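Local coordinates for protein sugar kinase MJ0406 (Methanococcus jannaschii, PDB 2C49) that phosphorylates a wide range of nucleosides, above all inosine, guanosine and cytidine, to their monophosphates, with ATP as the preferred phosphate donor and magnesium or manganese as cofactor, at residues Ile19-Lys24 with Glu279-Gln284. Sequence-based numbering, arbitrary orientation.
Sequences IFNVEK and EAKGCQ
The methylenes of Lys-281 lie alongside Ile-19 where strand 15-21, part of the four-stranded lid sheet of this PfkB (ribokinase-like) kinase, meets the loop between helices 263-277 and 290-299 of the large domain. The tight part is the buried isoleucine against Gly-282 and the lysine chain. Its CD1 lies 3.8 Å from CA of Gly-282, while its CG2 comes within 3.8 Å of CE of Lys-281. Thr-243 and substrate-binding Asp-17 also border Ile-19, and Cys-283 touches the bound adenosine; the contact thus joins the lid sheet to the large domain beside the nucleoside, consistent with a part in forming that pocket. Toward solvent it thins to the ammonium of Lys-281 and exposed Asn-21, whose side chain lies near it. A bend at chi3 (-104°) turns the otherwise extended lysine chain, which reaches across to the strand, toward the carbonyl of Ile-19. A methionine in its place would probably leave that carbonyl without this donor and Asn-21 without its charged neighbour. NZ of Lys-281 donates a hydrogen bond to O of Ile-19, 3.0 Å away, and sits 48° out of the carbonyl plane, with a C=O...N angle of 126°.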
loop_
_atom_site.group_PDB
_atom_site.type_symbol
_atom_site.label_atom_id
_atom_site.label_comp_id
_atom_site.label_asym_id
_atom_site.label_seq_id
_atom_site.Cartn_x
_atom_site.Cartn_y
_atom_site.Cartn_z
ATOM N N ILE A 19 -1.256 5.876 -6.000
ATOM C CA ILE A 19 -2.252 6.955 -6.078
ATOM C C ILE A 19 -3.605 6.332 -6.469
ATOM O O ILE A 19 -3.688 5.670 -7.514
ATOM C CB ILE A 19 -1.801 8.030 -7.104
ATOM C CG1 ILE A 19 -0.367 8.553 -6.793
ATOM C CG2 ILE A 19 -2.816 9.157 -7.209
ATOM C CD1 ILE A 19 0.216 9.455 -7.870
ATOM N N PHE A 20 -4.632 6.524 -5.639
ATOM C CA PHE A 20 -5.931 5.872 -5.833
ATOM C C PHE A 20 -7.101 6.870 -5.899
ATOM O O PHE A 20 -7.146 7.859 -5.148
ATOM C CB PHE A 20 -6.262 4.855 -4.721
ATOM C CG PHE A 20 -5.131 3.944 -4.328
ATOM C CD1 PHE A 20 -4.277 4.289 -3.284
ATOM C CD2 PHE A 20 -4.956 2.723 -4.963
ATOM C CE1 PHE A 20 -3.247 3.451 -2.903
ATOM C CE2 PHE A 20 -3.938 1.875 -4.592
ATOM C CZ PHE A 20 -3.075 2.237 -3.565
ATOM N N ASN A 21 -8.031 6.578 -6.811
ATOM C CA ASN A 21 -9.307 7.261 -6.934
ATOM C C ASN A 21 -10.366 6.458 -6.221
ATOM O O ASN A 21 -10.508 5.236 -6.454
ATOM C CB ASN A 21 -9.703 7.379 -8.399
ATOM C CG ASN A 21 -8.945 8.451 -9.107
ATOM O OD1 ASN A 21 -9.358 9.607 -9.109
ATOM N ND2 ASN A 21 -7.826 8.080 -9.733
ATOM N N VAL A 22 -11.069 7.142 -5.324
ATOM C CA VAL A 22 -12.222 6.583 -4.630
ATOM C C VAL A 22 -13.359 7.599 -4.759
ATOM O O VAL A 22 -13.112 8.778 -5.012
ATOM C CB VAL A 22 -11.911 6.189 -3.134
ATOM C CG1 VAL A 22 -10.720 5.174 -3.042
ATOM C CG2 VAL A 22 -11.606 7.392 -2.274
ATOM N N GLU A 23 -14.602 7.143 -4.628
ATOM C CA GLU A 23 -15.728 8.052 -4.672
ATOM C C GLU A 23 -15.766 8.844 -3.366
ATOM O O GLU A 23 -15.885 10.066 -3.366
ATOM C CB GLU A 23 -17.034 7.276 -4.901
ATOM C CG GLU A 23 -17.804 7.745 -6.120
ATOM C CD GLU A 23 -17.333 7.071 -7.395
ATOM O OE1 GLU A 23 -17.859 5.985 -7.721
ATOM O OE2 GLU A 23 -16.441 7.627 -8.071
ATOM N N LYS A 24 -15.654 8.123 -2.262
ATOM C CA LYS A 24 -15.625 8.686 -0.931
ATOM C C LYS A 24 -14.547 7.925 -0.181
ATOM O O LYS A 24 -14.271 6.756 -0.500
ATOM C CB LYS A 24 -16.982 8.511 -0.222
ATOM C CG LYS A 24 -18.177 8.298 -1.157
ATOM C CD LYS A 24 -19.495 8.230 -0.386
ATOM C CE LYS A 24 -20.149 6.860 -0.525
ATOM N NZ LYS A 24 -21.560 6.847 -0.028
ATOM N N GLU A 279 -2.983 16.487 -15.827
ATOM C CA GLU A 279 -3.567 15.767 -16.957
ATOM C C GLU A 279 -3.192 14.283 -16.980
ATOM O O GLU A 279 -3.672 13.558 -17.822
ATOM C CB GLU A 279 -3.172 16.427 -18.294
ATOM C CG GLU A 279 -3.457 17.926 -18.366
ATOM C CD GLU A 279 -3.332 18.482 -19.775
ATOM O OE1 GLU A 279 -2.992 17.717 -20.692
ATOM O OE2 GLU A 279 -3.568 19.687 -19.965
ATOM N N ALA A 280 -2.326 13.840 -16.070
ATOM C CA ALA A 280 -1.968 12.411 -16.008
ATOM C C ALA A 280 -1.754 11.996 -14.561
ATOM O O ALA A 280 -1.496 12.851 -13.717
ATOM C CB ALA A 280 -0.695 12.123 -16.853
ATOM N N LYS A 281 -1.895 10.708 -14.260
ATOM C CA LYS A 281 -1.616 10.221 -12.904
ATOM C C LYS A 281 -0.109 10.081 -12.711
ATOM O O LYS A 281 0.605 9.650 -13.611
ATOM C CB LYS A 281 -2.318 8.874 -12.629
ATOM C CG LYS A 281 -2.268 8.394 -11.186
ATOM C CD LYS A 281 -3.216 7.182 -10.997
ATOM C CE LYS A 281 -4.499 7.598 -10.280
ATOM N NZ LYS A 281 -5.284 6.401 -9.935
ATOM N N GLY A 282 0.355 10.470 -11.532
ATOM C CA GLY A 282 1.756 10.436 -11.189
ATOM C C GLY A 282 2.197 11.877 -11.148
ATOM O O GLY A 282 1.818 12.667 -12.033
ATOM N N CYS A 283 2.993 12.230 -10.149
ATOM C CA CYS A 283 3.465 13.621 -10.026
ATOM C C CYS A 283 4.459 14.093 -11.054
ATOM O O CYS A 283 4.652 15.289 -11.200
ATOM C CB CYS A 283 4.067 13.852 -8.649
ATOM S SG CYS A 283 2.854 13.787 -7.328
ATOM N N GLN A 284 5.149 13.170 -11.713
ATOM C CA GLN A 284 6.178 13.514 -12.693
ATOM C C GLN A 284 5.843 13.054 -14.115
ATOM O O GLN A 284 6.646 13.249 -15.027
ATOM C CB GLN A 284 7.496 12.872 -12.287
ATOM C CG GLN A 284 8.017 13.358 -10.900
ATOM C CD GLN A 284 9.179 12.563 -10.426
ATOM O OE1 GLN A 284 9.916 11.986 -11.232
ATOM N NE2 GLN A 284 9.353 12.503 -9.095
#